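Local coordinates for IPT/TIG domain-containing protein BACOVA_02650 (Bacteroides ovatus, PDB 5E7H) that binds polysaccharide at the cell surface and probably captures xyloglucan there before its transport into the periplasm for degradation, at residues C182-A187 with L227-T232; T20-N25 with F51-F56; T173-Q178 with S244-E249. One frame throughout, in Å; residues are numbered along the deposited sequence.

How the contacts relate
The three contacts illustrate how a modular glycan-binding protein is held together by unlike means. Contact 2 is backbone pairing within the IPT/TIG domain, whereas contacts 1 and 3 belong to the xyloglucan-binding domain, one joining surface loops and the other closing the core between two sheets. Contact 2 stands well apart, its nearest atoms about 29 Å from those of contact 1 and about 20 Å from those of contact 3. The other two, with centres about 26 Å apart, share strand 176-181: contact 3 uses its start, contact 1 follows its end, and F185 CD1 packs 3.5 Å from Q178 NE2. One bound sodium ion lies at contact 1.

Contact 1. Residues C182-A187 with L227-T232; sequences CENFDA and LNRNST. With NA (sodium ion), chain J; ACT (acetate ion), chain G; FMT (formic acid), chain B.
A loop-to-loop surface contact brings C182 against S231 in the β-sandwich-like xyloglucan-binding domain, where the turn leaving strand 176-181 packs against the segment that enters strand 233-240. No direct hydrogen bond crosses between 182-187 and 227-232; van der Waals packing and water do the work. S231 OG approaches the backbone of C182, 3.3 Å from its CA, while the two CB atoms pack against each other. Because that hydroxyl lies anti to the S231 backbone N (chi1 171°), it faces the opposing loop; it also bonds H233 in the adjoining strand and a water that reaches E183 only weakly. E183 OE2 has a firmer partner in Y140.

R229 reaches farther, bending at chi3 (87°) to bring one face of its guanidinium under the N184 amide, whose ND2 sits 3.1 Å above that plane, toward the rim, with the two planes 19° apart. ND2 and NH2 are both donors, so they meet in van der Waals contact without a hydrogen bond. In the firmer of the two water bridges, water accepts from R229 NE and donates to C182 O at 2.6 Å. The guanidinium is fixed by a salt bridge from NH1 to D220, and a formic acid, probably from the crystallisation liquor, binds weakly at its edge.

The same segment carries a type I β-turn, L227 to N230, closed by N230 N to L227 O. At its end N230 adopts positive phi, and the turn offers two oxygens to a sodium ion: L227 O at 2.9 Å and N230 OD1 at 2.7 Å.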
ATOM      1  N   CYS A 182      -7.395 -16.106   6.244  1.00 16.07           N
ATOM      2  CA  CYS A 182      -7.494 -17.527   6.626  1.00 16.00           C
ATOM      3  C   CYS A 182      -8.822 -17.905   7.274  1.00 18.22           C
ATOM      4  O   CYS A 182      -8.899 -18.850   8.071  1.00 22.08           O
ATOM      5  CB  CYS A 182      -6.367 -17.914   7.570  1.00 16.19           C
ATOM      6  SG  CYS A 182      -4.725 -17.569   6.922  1.00 19.04           S
ATOM      7  N   GLU A 183      -9.862 -17.166   6.920  1.00 18.09           N
ATOM      8  CA  GLU A 183     -11.200 -17.336   7.475  1.00 20.67           C
ATOM      9  C   GLU A 183     -11.206 -17.259   8.999  1.00 25.01           C
ATOM     10  O   GLU A 183     -12.112 -17.780   9.651  1.00 24.34           O
ATOM     11  CB  GLU A 183     -11.831 -18.657   6.992  1.00 25.16           C
ATOM     12  CG  GLU A 183     -12.153 -18.609   5.507  1.00 28.92           C
ATOM     13  CD  GLU A 183     -13.105 -19.692   5.055  1.00 52.10           C
ATOM     14  OE1 GLU A 183     -13.817 -20.267   5.906  1.00 58.59           O
ATOM     15  OE2 GLU A 183     -13.136 -19.964   3.837  1.00 54.94           O
ATOM     16  N   ASN A 184     -10.223 -16.570   9.573  1.00 20.28           N
ATOM     17  CA  ASN A 184     -10.218 -16.359  11.017  1.00 19.31           C
ATOM     18  C   ASN A 184     -10.853 -15.018  11.317  1.00 18.88           C
ATOM     19  O   ASN A 184     -10.185 -14.023  11.541  1.00 20.38           O
ATOM     20  CB  ASN A 184      -8.807 -16.435  11.604  1.00 20.56           C
ATOM     21  CG  ASN A 184      -8.828 -16.385  13.121  1.00 22.20           C
ATOM     22  OD1 ASN A 184      -9.901 -16.308  13.722  1.00 24.30           O
ATOM     23  ND2 ASN A 184      -7.662 -16.461  13.750  1.00 20.88           N
ATOM     24  N   PHE A 185     -12.179 -14.977  11.315  1.00 20.67           N
ATOM     25  CA  PHE A 185     -12.848 -13.689  11.440  1.00 21.16           C
ATOM     26  C   PHE A 185     -12.766 -13.111  12.862  1.00 22.43           C
ATOM     27  O   PHE A 185     -12.875 -11.889  13.047  1.00 22.93           O
ATOM     28  CB  PHE A 185     -14.296 -13.820  10.972  1.00 21.69           C
ATOM     29  CG  PHE A 185     -14.400 -14.101   9.502  1.00 22.86           C
ATOM     30  CD1 PHE A 185     -14.239 -13.089   8.579  1.00 23.78           C
ATOM     31  CD2 PHE A 185     -14.610 -15.396   9.053  1.00 28.59           C
ATOM     32  CE1 PHE A 185     -14.317 -13.361   7.215  1.00 24.56           C
ATOM     33  CE2 PHE A 185     -14.675 -15.670   7.702  1.00 25.46           C
ATOM     34  CZ  PHE A 185     -14.527 -14.661   6.788  1.00 23.11           C
ATOM     35  N   ASP A 186     -12.534 -13.970  13.844  1.00 23.36           N
ATOM     36  CA  ASP A 186     -12.295 -13.511  15.196  1.00 24.67           C
ATOM     37  C   ASP A 186     -11.046 -12.621  15.279  1.00 25.49           C
ATOM     38  O   ASP A 186     -10.959 -11.749  16.142  1.00 29.16           O
ATOM     39  CB  ASP A 186     -12.147 -14.718  16.126  1.00 42.96           C
ATOM     40  CG  ASP A 186     -12.397 -14.372  17.575  1.00 74.68           C
ATOM     41  OD1 ASP A 186     -13.400 -13.679  17.857  1.00 85.49           O
ATOM     42  OD2 ASP A 186     -11.594 -14.796  18.433  1.00 87.00           O
ATOM     43  N   ALA A 187     -10.093 -12.826  14.368  1.00 21.15           N
ATOM     44  CA  ALA A 187      -8.839 -12.077  14.387  1.00 21.33           C
ATOM     45  C   ALA A 187      -8.829 -10.912  13.407  1.00 19.01           C
ATOM     46  O   ALA A 187      -7.849 -10.193  13.307  1.00 19.32           O
ATOM     47  CB  ALA A 187      -7.665 -13.001  14.073  1.00 20.75           C
ATOM     48  N   LEU A 227       0.952 -19.669   8.391  1.00 13.82           N
ATOM     49  CA  LEU A 227       0.936 -20.467   7.162  1.00 14.25           C
ATOM     50  C   LEU A 227       0.278 -21.826   7.417  1.00 14.85           C
ATOM     51  O   LEU A 227      -0.407 -22.354   6.537  1.00 15.27           O
ATOM     52  CB  LEU A 227       2.340 -20.655   6.608  1.00 14.72           C
ATOM     53  CG  LEU A 227       3.027 -19.387   6.066  1.00 14.23           C
ATOM     54  CD1 LEU A 227       4.443 -19.754   5.615  1.00 15.11           C
ATOM     55  CD2 LEU A 227       2.258 -18.718   4.950  1.00 15.99           C
ATOM     56  N   ASN A 228       0.478 -22.374   8.609  1.00 15.38           N
ATOM     57  CA  ASN A 228      -0.068 -23.686   8.925  1.00 16.29           C
ATOM     58  C   ASN A 228      -1.581 -23.693   9.191  1.00 16.41           C
ATOM     59  O   ASN A 228      -2.124 -24.749   9.471  1.00 17.83           O
ATOM     60  CB  ASN A 228       0.703 -24.293  10.111  1.00 16.95           C
ATOM     61  CG  ASN A 228       2.045 -24.840   9.687  1.00 17.30           C
ATOM     62  OD1 ASN A 228       2.303 -24.993   8.504  1.00 18.75           O
ATOM     63  ND2 ASN A 228       2.911 -25.128  10.645  1.00 17.79           N
ATOM     64  N   ARG A 229      -2.237 -22.541   9.060  1.00 16.43           N
ATOM     65  CA  ARG A 229      -3.703 -22.520   9.026  1.00 17.40           C
ATOM     66  C   ARG A 229      -4.195 -23.133   7.724  1.00 19.93           C
ATOM     67  O   ARG A 229      -5.365 -23.512   7.624  1.00 20.46           O
ATOM     68  CB  ARG A 229      -4.233 -21.104   9.214  1.00 19.42           C
ATOM     69  CG  ARG A 229      -3.913 -20.582  10.607  1.00 26.39           C
ATOM     70  CD  ARG A 229      -4.651 -19.314  10.984  1.00 29.50           C
ATOM     71  NE  ARG A 229      -5.958 -19.579  11.554  1.00 58.41           N
ATOM     72  CZ  ARG A 229      -6.283 -19.501  12.843  1.00 33.28           C
ATOM     73  NH1 ARG A 229      -5.415 -19.146  13.794  1.00 28.21           N
ATOM     74  NH2 ARG A 229      -7.517 -19.765  13.175  1.00 36.98           N
ATOM     75  N   ASN A 230      -3.304 -23.242   6.741  1.00 17.90           N
ATOM     76  CA  ASN A 230      -3.572 -23.926   5.470  1.00 18.96           C
ATOM     77  C   ASN A 230      -4.821 -23.349   4.759  1.00 18.56           C
ATOM     78  O   ASN A 230      -5.747 -24.075   4.331  1.00 20.30           O
ATOM     79  CB  ASN A 230      -3.692 -25.421   5.711  1.00 19.28           C
ATOM     80  CG  ASN A 230      -2.399 -26.031   6.286  1.00 20.00           C
ATOM     81  OD1 ASN A 230      -1.311 -25.480   6.073  1.00 24.03           O
ATOM     82  ND2 ASN A 230      -2.514 -27.140   6.995  1.00 24.47           N
ATOM     83  N   SER A 231      -4.825 -22.032   4.655  1.00 16.47           N
ATOM     84  CA  SER A 231      -5.884 -21.286   3.973  1.00 14.89           C
ATOM     85  C   SER A 231      -5.276 -20.118   3.238  1.00 15.60           C
ATOM     86  O   SER A 231      -4.443 -19.405   3.800  1.00 17.32           O
ATOM     87  CB  SER A 231      -6.909 -20.772   4.962  1.00 18.44           C
ATOM     88  OG  SER A 231      -7.819 -19.884   4.307  1.00 18.09           O
ATOM     89  N   THR A 232      -5.658 -19.926   1.982  1.00 16.77           N
ATOM     90  CA  THR A 232      -5.169 -18.763   1.249  1.00 17.19           C
ATOM     91  C   THR A 232      -6.179 -17.622   1.202  1.00 16.79           C
ATOM     92  O   THR A 232      -5.987 -16.660   0.469  1.00 16.31           O
ATOM     93  CB  THR A 232      -4.750 -19.131  -0.168  1.00 23.67           C
ATOM     94  OG1 THR A 232      -5.738 -19.954  -0.759  1.00 25.29           O
ATOM     95  CG2 THR A 232      -3.432 -19.913  -0.142  1.00 24.02           C
TER
HETATM   96 NA    NA J 509      -0.347 -23.920   4.087  0.50 57.09          NA
HETATM   97  C   ACT G 506     -14.073 -16.995  13.334  1.00 35.44           C
HETATM   98  O   ACT G 506     -12.929 -16.965  13.864  1.00 35.40           O
HETATM   99  OXT ACT G 506     -15.064 -16.485  13.916  1.00 53.35           O
HETATM  100  CH3 ACT G 506     -14.261 -17.635  11.987  1.00 36.06           C
HETATM  101  C   FMT B 501      -8.043 -20.854  16.126  1.00 57.10           C
HETATM  102  O1  FMT B 501      -7.507 -19.750  16.418  1.00 61.67           O
HETATM  103  O2  FMT B 501      -8.790 -20.928  15.109  1.00 58.54           O
HETATM  104  O   HOH W   1      -8.134 -20.405   9.944  1.00 28.30           O
HETATM  105  O   HOH W   2      -9.951 -21.342   3.754  1.00 31.36           O

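Contact 2. Residues T20-N25 with F51-F56; sequences TITGQN and FDEISF
The hydrogen-bonded pair I21 and I54 lies at the centre of an antiparallel β-sheet contact in the IPT/TIG domain, an immunoglobulin-like fold. I21 N donates to I54 O at 2.8 Å and 172°, and I54 N returns a bond to I21 O in the carbonyl plane. G23 N reaches D52 O from above its carbonyl plane.

On one face the isoleucines lie side by side, I21 CB against I54 CG1 at 3.8 Å, and I21 CD1 meets the edge of the F56 ring. V5 packs on I21 within the sheet, and V32 of the facing sheet covers I54 and F56. On the other face, T20 and E53 meet diagonally: T20 CG2 touches E53 CG and, at 3.5 Å, E53 CD, because the E53 chain leaves anti to its backbone N (chi1 180°) and stays extended. A glycine in place of E53 would probably leave the T20 methyl without the side chain packed against it and open a gap there. F198 of the xyloglucan-binding domain packs on T20 and T22.

Farther out, T22 OG1 is held by T6 of strand 4-8, and D52 OD1 by S48. D52 CB rests 3.2 Å from G23 O.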
ATOM      1  N   THR A  20       7.243  10.901  -2.379  1.00 16.73           N
ATOM      2  CA  THR A  20       7.756  11.942  -1.496  1.00 17.52           C
ATOM      3  C   THR A  20       8.714  11.311  -0.504  1.00 18.41           C
ATOM      4  O   THR A  20       8.424  10.258   0.049  1.00 20.12           O
ATOM      5  CB  THR A  20       6.619  12.662  -0.747  1.00 22.59           C
ATOM      6  OG1 THR A  20       5.684  13.191  -1.692  1.00 24.96           O
ATOM      7  CG2 THR A  20       7.162  13.806   0.070  1.00 21.48           C
ATOM      8  N   ILE A  21       9.859  11.949  -0.316  1.00 19.79           N
ATOM      9  CA  ILE A  21      10.884  11.486   0.611  1.00 20.23           C
ATOM     10  C   ILE A  21      11.163  12.599   1.599  1.00 21.91           C
ATOM     11  O   ILE A  21      11.482  13.695   1.207  1.00 23.79           O
ATOM     12  CB  ILE A  21      12.183  11.112  -0.104  1.00 21.63           C
ATOM     13  CG1 ILE A  21      11.912  10.031  -1.151  1.00 22.99           C
ATOM     14  CG2 ILE A  21      13.235  10.650   0.911  1.00 25.80           C
ATOM     15  CD1 ILE A  21      13.108   9.740  -2.033  1.00 27.48           C
ATOM     16  N   THR A  22      11.036  12.305   2.889  1.00 22.16           N
ATOM     17  CA  THR A  22      11.386  13.290   3.915  1.00 23.86           C
ATOM     18  C   THR A  22      12.738  12.952   4.527  1.00 24.27           C
ATOM     19  O   THR A  22      13.158  11.793   4.555  1.00 25.94           O
ATOM     20  CB  THR A  22      10.337  13.351   5.027  1.00 35.21           C
ATOM     21  OG1 THR A  22      10.302  12.099   5.701  1.00 34.99           O
ATOM     22  CG2 THR A  22       8.963  13.626   4.458  1.00 45.06           C
ATOM     23  N   GLY A  23      13.414  13.968   5.032  1.00 27.59           N
ATOM     24  CA  GLY A  23      14.729  13.765   5.595  1.00 30.96           C
ATOM     25  C   GLY A  23      15.372  15.083   5.912  1.00 31.04           C
ATOM     26  O   GLY A  23      14.694  16.041   6.265  1.00 32.83           O
ATOM     27  N   GLN A  24      16.687  15.129   5.760  1.00 29.39           N
ATOM     28  CA  GLN A  24      17.440  16.324   6.096  1.00 29.53           C
ATOM     29  C   GLN A  24      18.600  16.508   5.136  1.00 31.48           C
ATOM     30  O   GLN A  24      19.154  15.532   4.634  1.00 31.94           O
ATOM     31  CB  GLN A  24      17.955  16.238   7.537  1.00 40.74           C
ATOM     32  CG  GLN A  24      16.860  16.310   8.590  1.00 44.73           C
ATOM     33  CD  GLN A  24      17.375  16.041   9.989  1.00 71.17           C
ATOM     34  OE1 GLN A  24      18.277  15.225  10.186  1.00 75.99           O
ATOM     35  NE2 GLN A  24      16.803  16.728  10.970  1.00 77.99           N
ATOM     36  N   ASN A  25      18.958  17.770   4.906  1.00 33.49           N
ATOM     37  CA  ASN A  25      20.144  18.132   4.128  1.00 35.47           C
ATOM     38  C   ASN A  25      20.075  17.717   2.661  1.00 36.99           C
ATOM     39  O   ASN A  25      21.088  17.316   2.085  1.00 33.77           O
ATOM     40  CB  ASN A  25      21.391  17.518   4.760  1.00 34.99           C
ATOM     41  CG  ASN A  25      21.477  17.780   6.242  1.00 39.61           C
ATOM     42  OD1 ASN A  25      21.210  18.885   6.700  1.00 45.98           O
ATOM     43  ND2 ASN A  25      21.845  16.762   7.001  1.00 43.95           N
ATOM     44  N   PHE A  51      15.119  22.009   2.568  1.00 36.94           N
ATOM     45  CA  PHE A  51      15.926  20.855   2.175  1.00 36.55           C
ATOM     46  C   PHE A  51      15.590  19.604   2.976  1.00 39.25           C
ATOM     47  O   PHE A  51      16.445  18.734   3.151  1.00 43.62           O
ATOM     48  CB  PHE A  51      17.415  21.164   2.327  1.00 41.15           C
ATOM     49  CG  PHE A  51      17.810  22.507   1.787  1.00 46.47           C
ATOM     50  CD1 PHE A  51      17.894  22.718   0.423  1.00 44.73           C
ATOM     51  CD2 PHE A  51      18.089  23.558   2.644  1.00 50.66           C
ATOM     52  CE1 PHE A  51      18.257  23.957  -0.083  1.00 55.88           C
ATOM     53  CE2 PHE A  51      18.455  24.803   2.145  1.00 60.93           C
ATOM     54  CZ  PHE A  51      18.536  24.999   0.780  1.00 58.07           C
ATOM     55  N   ASP A  52      14.354  19.512   3.452  1.00 35.84           N
ATOM     56  CA  ASP A  52      13.933  18.374   4.267  1.00 32.16           C
ATOM     57  C   ASP A  52      12.933  17.473   3.547  1.00 29.92           C
ATOM     58  O   ASP A  52      12.401  16.544   4.135  1.00 30.88           O
ATOM     59  CB  ASP A  52      13.325  18.850   5.591  1.00 40.39           C
ATOM     60  CG  ASP A  52      12.112  19.750   5.403  1.00 51.62           C
ATOM     61  OD1 ASP A  52      11.655  19.934   4.256  1.00 52.30           O
ATOM     62  OD2 ASP A  52      11.610  20.273   6.420  1.00 61.41           O
ATOM     63  N   GLU A  53      12.684  17.750   2.273  1.00 28.44           N
ATOM     64  CA  GLU A  53      11.760  16.938   1.501  1.00 29.88           C
ATOM     65  C   GLU A  53      12.066  17.021   0.013  1.00 27.50           C
ATOM     66  O   GLU A  53      12.402  18.085  -0.504  1.00 30.80           O
ATOM     67  CB  GLU A  53      10.316  17.377   1.764  1.00 31.63           C
ATOM     68  CG  GLU A  53       9.272  16.576   0.991  1.00 35.07           C
ATOM     69  CD  GLU A  53       7.860  17.083   1.211  1.00 45.16           C
ATOM     70  OE1 GLU A  53       7.243  17.560   0.236  1.00 54.42           O
ATOM     71  OE2 GLU A  53       7.363  16.994   2.351  1.00 48.04           O
ATOM     72  N   ILE A  54      11.973  15.885  -0.671  1.00 25.97           N
ATOM     73  CA  ILE A  54      11.983  15.905  -2.121  1.00 28.30           C
ATOM     74  C   ILE A  54      10.813  15.079  -2.637  1.00 23.69           C
ATOM     75  O   ILE A  54      10.310  14.155  -1.970  1.00 24.31           O
ATOM     76  CB  ILE A  54      13.299  15.379  -2.719  1.00 28.96           C
ATOM     77  CG1 ILE A  54      13.526  13.920  -2.358  1.00 26.69           C
ATOM     78  CG2 ILE A  54      14.484  16.236  -2.234  1.00 29.54           C
ATOM     79  CD1 ILE A  54      14.732  13.297  -3.058  1.00 32.93           C
ATOM     80  N   SER A  55      10.357  15.438  -3.830  1.00 23.60           N
ATOM     81  CA  SER A  55       9.312  14.670  -4.481  1.00 19.28           C
ATOM     82  C   SER A  55       9.498  14.634  -5.983  1.00 20.67           C
ATOM     83  O   SER A  55      10.156  15.488  -6.560  1.00 22.73           O
ATOM     84  CB  SER A  55       7.928  15.227  -4.149  1.00 25.85           C
ATOM     85  OG  SER A  55       7.795  16.559  -4.628  1.00 30.34           O
ATOM     86  N   PHE A  56       8.900  13.619  -6.596  1.00 21.01           N
ATOM     87  CA  PHE A  56       8.991  13.413  -8.034  1.00 21.67           C
ATOM     88  C   PHE A  56       7.944  12.399  -8.423  1.00 18.42           C
ATOM     89  O   PHE A  56       7.502  11.601  -7.591  1.00 18.46           O
ATOM     90  CB  PHE A  56      10.371  12.908  -8.440  1.00 21.10           C
ATOM     91  CG  PHE A  56      10.779  11.665  -7.710  1.00 21.24           C
ATOM     92  CD1 PHE A  56      10.432  10.415  -8.187  1.00 21.49           C
ATOM     93  CD2 PHE A  56      11.514  11.761  -6.535  1.00 27.19           C
ATOM     94  CE1 PHE A  56      10.801   9.270  -7.490  1.00 24.92           C
ATOM     95  CE2 PHE A  56      11.880  10.621  -5.839  1.00 24.56           C
ATOM     96  CZ  PHE A  56      11.529   9.388  -6.319  1.00 24.30           C
TER

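Contact 3. Residues T173-Q178 with S244-E249; sequences TGPVFQ and SQATIE
P175, A246 and I248 make an apolar contact across the interior of the xyloglucan-binding domain, a β-sandwich in which strands 176-181 and 246-259 belong to different sheets. With no direct hydrogen bond between 173-178 and 244-249, the example shows how two sheets can be joined chiefly by apolar side chains, with one water bridge at the loop end.

P175 CG touches two methyl groups of the facing strand, A246 CB and I248 CG2, each at 3.8 Å. The proline ring and the isoleucine slide past one another in opposite directions. I248 then uses its other branch: CG1 occupies the position between backbone N and carbonyl carbon (chi1 75°), and its terminal CD1 comes within 4.1 Å of F177 CZ, obliquely to the ring. The two branches thus serve two partners, CG2 the proline and CD1 the phenylalanine.

Polar contacts are confined to the loop end. A single water links the segments, donating to T173 O at 2.8 Å and accepting from S244 N at 3.2 Å. Within its own segment S244 OG donates to Q245 O, lying in the carbonyl plane on a lone pair. Between these polar links and P175, the backbone of G174 takes phi 130° and psi -62°, where a CB would collide with P175 CD.

The surrounding strands complete the core. F177 meets the F252 ring edge-to-face and touches I125 of strand 121-126, while V176 pairs through its backbone with T239 of strand 233-240. On the facing sheet A246 and I248 make backbone hydrogen bonds with V129 and G127, leaving this contact packed between the two layers.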
ATOM      1  N   THR A 173     -18.456   9.345   5.684  1.00 23.97           N
ATOM      2  CA  THR A 173     -18.808   9.167   7.079  1.00 23.89           C
ATOM      3  C   THR A 173     -19.819   8.038   7.206  1.00 25.44           C
ATOM      4  O   THR A 173     -20.969   8.161   6.761  1.00 29.98           O
ATOM      5  CB  THR A 173     -19.407  10.448   7.695  1.00 29.82           C
ATOM      6  OG1 THR A 173     -18.496  11.536   7.508  1.00 34.84           O
ATOM      7  CG2 THR A 173     -19.674  10.246   9.184  1.00 43.16           C
ATOM      8  N   GLY A 174     -19.378   6.946   7.817  1.00 23.18           N
ATOM      9  CA  GLY A 174     -20.222   5.782   8.049  1.00 22.22           C
ATOM     10  C   GLY A 174     -19.527   4.515   7.587  1.00 21.22           C
ATOM     11  O   GLY A 174     -19.246   3.628   8.394  1.00 22.08           O
ATOM     12  N   PRO A 175     -19.231   4.426   6.284  1.00 19.73           N
ATOM     13  CA  PRO A 175     -18.675   3.171   5.770  1.00 17.78           C
ATOM     14  C   PRO A 175     -17.322   2.819   6.377  1.00 18.99           C
ATOM     15  O   PRO A 175     -16.523   3.713   6.682  1.00 19.68           O
ATOM     16  CB  PRO A 175     -18.580   3.432   4.268  1.00 18.76           C
ATOM     17  CG  PRO A 175     -19.692   4.404   4.013  1.00 20.52           C
ATOM     18  CD  PRO A 175     -19.688   5.307   5.199  1.00 19.87           C
ATOM     19  N   VAL A 176     -17.105   1.525   6.577  1.00 17.01           N
ATOM     20  CA  VAL A 176     -15.830   1.002   7.089  1.00 16.27           C
ATOM     21  C   VAL A 176     -15.470  -0.296   6.393  1.00 18.62           C
ATOM     22  O   VAL A 176     -16.319  -0.927   5.764  1.00 18.17           O
ATOM     23  CB  VAL A 176     -15.876   0.733   8.609  1.00 18.10           C
ATOM     24  CG1 VAL A 176     -16.110   2.008   9.388  1.00 21.24           C
ATOM     25  CG2 VAL A 176     -16.939  -0.334   8.948  1.00 18.34           C
ATOM     26  N   PHE A 177     -14.212  -0.704   6.550  1.00 16.04           N
ATOM     27  CA  PHE A 177     -13.700  -1.922   5.950  1.00 16.27           C
ATOM     28  C   PHE A 177     -13.278  -2.937   6.994  1.00 16.00           C
ATOM     29  O   PHE A 177     -12.798  -2.585   8.078  1.00 17.03           O
ATOM     30  CB  PHE A 177     -12.512  -1.613   5.035  1.00 14.68           C
ATOM     31  CG  PHE A 177     -12.889  -0.823   3.823  1.00 13.87           C
ATOM     32  CD1 PHE A 177     -13.286  -1.460   2.653  1.00 15.49           C
ATOM     33  CD2 PHE A 177     -12.905   0.563   3.855  1.00 19.34           C
ATOM     34  CE1 PHE A 177     -13.674  -0.734   1.534  1.00 16.82           C
ATOM     35  CE2 PHE A 177     -13.284   1.292   2.727  1.00 20.40           C
ATOM     36  CZ  PHE A 177     -13.676   0.639   1.574  1.00 15.96           C
ATOM     37  N   GLN A 178     -13.487  -4.197   6.642  1.00 15.20           N
ATOM     38  CA  GLN A 178     -12.950  -5.344   7.371  1.00 14.32           C
ATOM     39  C   GLN A 178     -11.907  -6.010   6.490  1.00 15.69           C
ATOM     40  O   GLN A 178     -12.138  -6.218   5.304  1.00 15.95           O
ATOM     41  CB  GLN A 178     -14.068  -6.336   7.731  1.00 15.21           C
ATOM     42  CG  GLN A 178     -13.562  -7.634   8.358  1.00 16.94           C
ATOM     43  CD  GLN A 178     -14.621  -8.665   8.555  1.00 30.13           C
ATOM     44  OE1 GLN A 178     -15.750  -8.562   8.063  1.00 30.33           O
ATOM     45  NE2 GLN A 178     -14.256  -9.691   9.288  1.00 39.07           N
ATOM     46  N   SER A 244     -26.595   7.154   7.999  1.00 29.16           N
ATOM     47  CA  SER A 244     -26.951   7.705   6.696  1.00 27.38           C
ATOM     48  C   SER A 244     -26.390   6.898   5.548  1.00 24.65           C
ATOM     49  O   SER A 244     -25.284   6.340   5.606  1.00 24.49           O
ATOM     50  CB  SER A 244     -26.450   9.146   6.561  1.00 29.87           C
ATOM     51  OG  SER A 244     -26.627   9.637   5.234  1.00 34.60           O
ATOM     52  N   GLN A 245     -27.159   6.884   4.476  1.00 24.94           N
ATOM     53  CA  GLN A 245     -26.682   6.449   3.174  1.00 23.78           C
ATOM     54  C   GLN A 245     -25.391   7.191   2.837  1.00 23.20           C
ATOM     55  O   GLN A 245     -25.198   8.329   3.258  1.00 25.79           O
ATOM     56  CB  GLN A 245     -27.765   6.721   2.123  1.00 24.63           C
ATOM     57  CG  GLN A 245     -27.437   6.298   0.708  1.00 24.21           C
ATOM     58  CD  GLN A 245     -28.527   6.684  -0.300  1.00 26.01           C
ATOM     59  OE1 GLN A 245     -28.276   6.663  -1.503  1.00 28.66           O
ATOM     60  NE2 GLN A 245     -29.715   7.051   0.174  1.00 29.59           N
ATOM     61  N   ALA A 246     -24.520   6.535   2.090  1.00 21.37           N
ATOM     62  CA  ALA A 246     -23.281   7.152   1.645  1.00 20.38           C
ATOM     63  C   ALA A 246     -22.878   6.589   0.309  1.00 19.46           C
ATOM     64  O   ALA A 246     -23.185   5.447  -0.004  1.00 21.65           O
ATOM     65  CB  ALA A 246     -22.181   6.893   2.657  1.00 26.89           C
ATOM     66  N   THR A 247     -22.116   7.361  -0.455  1.00 20.65           N
ATOM     67  CA  THR A 247     -21.571   6.881  -1.705  1.00 19.84           C
ATOM     68  C   THR A 247     -20.071   6.994  -1.553  1.00 22.87           C
ATOM     69  O   THR A 247     -19.565   8.012  -1.080  1.00 28.54           O
ATOM     70  CB  THR A 247     -22.131   7.692  -2.893  1.00 20.88           C
ATOM     71  OG1 THR A 247     -23.552   7.468  -2.972  1.00 27.16           O
ATOM     72  CG2 THR A 247     -21.476   7.297  -4.195  1.00 23.75           C
ATOM     73  N   ILE A 248     -19.360   5.922  -1.879  1.00 18.09           N
ATOM     74  CA  ILE A 248     -17.909   5.936  -1.746  1.00 16.80           C
ATOM     75  C   ILE A 248     -17.283   5.430  -3.036  1.00 17.66           C
ATOM     76  O   ILE A 248     -17.957   4.842  -3.876  1.00 17.58           O
ATOM     77  CB  ILE A 248     -17.426   5.099  -0.535  1.00 20.00           C
ATOM     78  CG1 ILE A 248     -17.517   3.581  -0.806  1.00 18.81           C
ATOM     79  CG2 ILE A 248     -18.225   5.486   0.729  1.00 23.42           C
ATOM     80  CD1 ILE A 248     -16.951   2.691   0.308  1.00 21.44           C
ATOM     81  N   GLU A 249     -15.989   5.687  -3.198  1.00 16.69           N
ATOM     82  CA  GLU A 249     -15.242   5.200  -4.352  1.00 14.38           C
ATOM     83  C   GLU A 249     -13.822   4.955  -3.883  1.00 14.25           C
ATOM     84  O   GLU A 249     -13.054   5.909  -3.689  1.00 15.96           O
ATOM     85  CB  GLU A 249     -15.308   6.194  -5.513  1.00 17.30           C
ATOM     86  CG  GLU A 249     -14.620   5.698  -6.751  1.00 16.68           C
ATOM     87  CD  GLU A 249     -14.669   6.674  -7.911  1.00 20.26           C
ATOM     88  OE1 GLU A 249     -15.247   7.786  -7.775  1.00 21.96           O
ATOM     89  OE2 GLU A 249     -14.132   6.307  -8.969  1.00 19.37           O
TER
HETATM   90  O   HOH W   3     -23.373   7.510   8.102  1.00 38.94           O